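Local coordinates for putative cell adhesion protein (Bacteroides fragilis, PDB 4H40) that is probably a fimbrial subunit that takes part in building adhesive pili on the surface of this gut bacterium, at residues D145-T148 / Q149-M152; L273-G277 / N278-Y282. All blocks are in the same frame, centred on the assembly; numbering follows the deposited sequence.

Contact 1 of 2, residues D145-T148 / Q149-M152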
# COMPACT_ATOMS: atom_id res chain seq x y z
N ASP B 145 26.42 -3.61 -16.99
CA ASP B 145 27.01 -2.45 -17.67
C ASP B 145 26.30 -1.15 -17.29
O ASP B 145 26.76 -0.06 -17.67
CB ASP B 145 27.00 -2.67 -19.18
CG ASP B 145 28.13 -3.56 -19.71
OD1 ASP B 145 29.04 -3.92 -18.92
OD2 ASP B 145 28.11 -3.88 -20.94
N ARG B 146 25.22 -1.24 -16.50
CA ARG B 146 24.47 -0.06 -16.06
C ARG B 146 25.26 0.75 -15.04
O ARG B 146 25.04 1.95 -14.93
CB ARG B 146 23.09 -0.45 -15.49
CG ARG B 146 22.07 -0.82 -16.56
CD ARG B 146 20.80 -1.43 -16.00
NE ARG B 146 20.98 -2.83 -15.58
CZ ARG B 146 20.00 -3.70 -15.35
NH1 ARG B 146 18.74 -3.34 -15.53
NH2 ARG B 146 20.28 -4.93 -14.96
N TYR B 147 26.18 0.11 -14.29
CA TYR B 147 26.98 0.80 -13.27
C TYR B 147 28.44 0.57 -13.52
O TYR B 147 28.81 -0.51 -14.00
CB TYR B 147 26.61 0.35 -11.84
CG TYR B 147 25.13 0.12 -11.66
CD1 TYR B 147 24.25 1.19 -11.52
CD2 TYR B 147 24.58 -1.16 -11.73
CE1 TYR B 147 22.88 1.00 -11.42
CE2 TYR B 147 23.21 -1.37 -11.64
CZ TYR B 147 22.36 -0.28 -11.48
OH TYR B 147 21.00 -0.48 -11.38
N THR B 148 29.28 1.57 -13.23
CA THR B 148 30.72 1.51 -13.50
C THR B 148 31.42 0.46 -12.65
O THR B 148 32.32 -0.24 -13.14
CB THR B 148 31.37 2.90 -13.32
OG1 THR B 148 31.20 3.35 -11.98
CG2 THR B 148 30.80 3.94 -14.27
N GLN B 149 30.98 0.32 -11.39
CA GLN B 149 31.57 -0.58 -10.40
C GLN B 149 31.48 -2.06 -10.83
O GLN B 149 32.41 -2.84 -10.56
CB GLN B 149 30.87 -0.38 -9.03
CG GLN B 149 31.18 0.97 -8.35
CD GLN B 149 30.27 2.12 -8.74
OE1 GLN B 149 29.28 1.98 -9.49
NE2 GLN B 149 30.56 3.29 -8.20
N THR B 150 30.37 -2.42 -11.52
CA THR B 150 29.99 -3.77 -11.94
C THR B 150 30.15 -4.00 -13.46
O THR B 150 29.98 -5.14 -13.93
CB THR B 150 28.53 -4.05 -11.52
OG1 THR B 150 27.64 -3.16 -12.20
CG2 THR B 150 28.33 -3.92 -10.04
N ALA B 151 30.50 -2.95 -14.22
CA ALA B 151 30.71 -3.00 -15.67
C ALA B 151 31.82 -3.96 -16.04
O ALA B 151 32.76 -4.16 -15.26
CB ALA B 151 31.02 -1.61 -16.21
N MSE B 152 31.69 -4.56 -17.24
CA MSE B 152 32.61 -5.52 -17.83
C MSE B 152 33.99 -4.91 -18.00
O MSE B 152 34.13 -3.75 -18.39
CB MSE B 152 32.06 -5.99 -19.19
CG MSE B 152 33.01 -6.88 -19.97
SE MSE B 152 32.31 -7.44 -21.68
CE MSE B 152 32.13 -5.71 -22.54
O HOH W 1 34.10 -2.71 -13.36
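Asp145 reaches across the bend to the backbone of Met152, a selenomethionine here, and the path can be followed atom by atom. From CB, chi1 of -80° sets CG anti to the carbonyl carbon, which brings the carboxylate round to the returning chain. Asp145 OD1 then accepts the N-H of Met152, with 3.2 Å between OD1 and Met152 N; the bond is almost straight, 176° at the hydrogen, and the N-H comes in nearly on the extension of the C-O bond. The same OD1 lies 3.7 Å from Met152 CB, while OD2 turns to a salt bridge with Arg118 on strand 113-121. The carboxylate therefore has both oxygens engaged and its rotation is restrained. All this takes place in the irregular connection between strands 141-142 and 153-157 of the fimbrillin-like, transthyretin-clan protein, so the bond to Met152 spans the loop up to the residue before strand 153-157. Further round the bend, Tyr147 and Thr150 lie side by side and point the same way. Thr150 OG1 sits at the ring edge, in plane and 3.7 Å from Tyr147 CD2, and is hydrogen-bonded to the carbonyl oxygen of Asp144. One face of that ring carries Arg146 CB, 3.9 Å above its centre. Ala151 N to Thr148 O, at 3.4 Å, is a weak bond, and a water bonded to Thr148 O and Ala151 O spans the same bend. The Gln149 side-chain amide takes a weak bond on OE1 from Thr148 OG1, 3.4 Å away, and its NE2 donates to Gly40 O.

Contact 2 of 2, residues L273-G277 / N278-Y282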
# COMPACT_ATOMS: atom_id res chain seq x y z
N LEU B 273 -1.50 -20.84 4.46
CA LEU B 273 -0.88 -21.06 5.76
C LEU B 273 -1.73 -21.95 6.64
O LEU B 273 -2.96 -22.01 6.49
CB LEU B 273 -0.64 -19.71 6.48
CG LEU B 273 0.05 -18.58 5.70
CD1 LEU B 273 -0.09 -17.24 6.40
CD2 LEU B 273 1.51 -18.89 5.43
N LYS B 274 -1.07 -22.63 7.58
CA LYS B 274 -1.71 -23.48 8.57
C LYS B 274 -1.69 -22.71 9.88
O LYS B 274 -0.66 -22.67 10.55
CB LYS B 274 -1.00 -24.84 8.67
CG LYS B 274 -1.82 -25.92 9.34
CD LYS B 274 -1.04 -27.21 9.31
CE LYS B 274 -1.91 -28.40 9.60
NZ LYS B 274 -1.09 -29.64 9.73
N VAL B 275 -2.78 -22.03 10.20
CA VAL B 275 -2.93 -21.22 11.41
C VAL B 275 -3.64 -22.06 12.48
O VAL B 275 -4.73 -22.56 12.24
CB VAL B 275 -3.67 -19.88 11.14
CG1 VAL B 275 -3.70 -19.01 12.39
CG2 VAL B 275 -3.01 -19.13 9.98
N ASN B 276 -2.98 -22.24 13.63
CA ASN B 276 -3.47 -23.03 14.76
C ASN B 276 -4.03 -24.40 14.32
O ASN B 276 -5.06 -24.85 14.82
CB ASN B 276 -4.51 -22.25 15.56
CG ASN B 276 -3.96 -21.03 16.24
OD1 ASN B 276 -2.76 -20.91 16.51
ND2 ASN B 276 -4.84 -20.10 16.57
N GLY B 277 -3.32 -25.05 13.39
CA GLY B 277 -3.66 -26.37 12.85
C GLY B 277 -4.69 -26.41 11.74
O GLY B 277 -4.91 -27.47 11.16
N ASN B 278 -5.33 -25.28 11.42
CA ASN B 278 -6.34 -25.24 10.36
C ASN B 278 -5.80 -24.57 9.09
O ASN B 278 -5.16 -23.51 9.19
CB ASN B 278 -7.62 -24.53 10.81
CG ASN B 278 -8.02 -24.74 12.26
OD1 ASN B 278 -7.99 -23.79 13.07
ND2 ASN B 278 -8.41 -25.96 12.62
N PRO B 279 -6.06 -25.14 7.89
CA PRO B 279 -5.59 -24.50 6.65
C PRO B 279 -6.36 -23.23 6.34
O PRO B 279 -7.59 -23.19 6.48
CB PRO B 279 -5.85 -25.57 5.58
CG PRO B 279 -6.13 -26.84 6.33
CD PRO B 279 -6.79 -26.38 7.59
N THR B 280 -5.63 -22.16 5.97
CA THR B 280 -6.19 -20.85 5.62
C THR B 280 -5.58 -20.36 4.31
O THR B 280 -4.53 -20.84 3.91
CB THR B 280 -5.94 -19.82 6.74
OG1 THR B 280 -4.55 -19.53 6.83
CG2 THR B 280 -6.47 -20.24 8.10
N GLN B 281 -6.21 -19.39 3.66
CA GLN B 281 -5.72 -18.76 2.44
C GLN B 281 -6.09 -17.26 2.49
O GLN B 281 -7.20 -16.90 2.85
CB GLN B 281 -6.27 -19.47 1.19
CG GLN B 281 -5.71 -18.95 -0.15
CD GLN B 281 -6.27 -19.66 -1.36
OE1 GLN B 281 -7.48 -19.69 -1.61
NE2 GLN B 281 -5.39 -20.23 -2.17
N TYR B 282 -5.13 -16.41 2.16
CA TYR B 282 -5.26 -14.96 2.15
C TYR B 282 -4.76 -14.42 0.86
O TYR B 282 -3.71 -14.85 0.38
CB TYR B 282 -4.47 -14.31 3.30
CG TYR B 282 -4.76 -14.91 4.65
CD1 TYR B 282 -5.91 -14.56 5.35
CD2 TYR B 282 -3.91 -15.85 5.21
CE1 TYR B 282 -6.19 -15.12 6.59
CE2 TYR B 282 -4.19 -16.43 6.45
CZ TYR B 282 -5.34 -16.07 7.13
OH TYR B 282 -5.64 -16.62 8.35
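Thr280 grips Leu273 O twice, and this is the tight end of the hairpin made by strands 266-275 and 278-287. Thr280 N meets Leu273 O at 2.7 Å, nearly in line with the carbonyl bond (176° at the oxygen). Thr280 OG1 donates to Leu273 O at 3.0 Å from well above the carbonyl plane, because chi1 of 68° sets the hydroxyl between the backbone N and carbonyl carbon. On the face carrying Leu273, Val275 and Thr280, Val275 CG2 lies 3.5 Å from Thr280 OG1, and Leu273 CD1 approaches Tyr282 CE2 obliquely at 4.2 Å. Val303 of strand 296-305 adds to this buried side, and Tyr282 OH is hydrogen-bonded to Thr310 OG1. Lys274 and Pro279, a non-hydrogen-bonded pair, meet loosely; the lysine chain extends away from 278-282, with Leu200 of strand 197-207 beside both. Gly277, Asn278 and Pro279 form the solvent-exposed part, where a type I' turn runs from Val275 to Asn278 with Asn276 and Gly277 at positive phi. Asn278 N returns to Val275 O at 2.9 Å, while the Asn276 side chain is hydrogen-bonded to the backbone of His195 and Gly193. The double acceptance at Leu273 O implies that the buried Thr280 hydroxyl spends its proton inside the hairpin, leaving its methyl for Val275.

In the fold
Contact 1 and contact 2 lie on opposite sides of the chain's centre, their own centres 45 Å apart and their nearest atoms about 30 Å apart, so neither touches the other. Contact 1 is the nearer to the middle, about 16 Å from the chain centre against 30 Å for contact 2, and it closes before contact 2 opens in the sequence. Both lead into a strand, one from an irregular loop, the other round a hairpin turn. No other chain of the assembly touches 145-152, whereas in contact 2 the backbone N of Gln281 donates to Asn322 OD1 of the second subunit, placing strand 278-287, outermost in its four-stranded sheet within the chain, at the subunit interface.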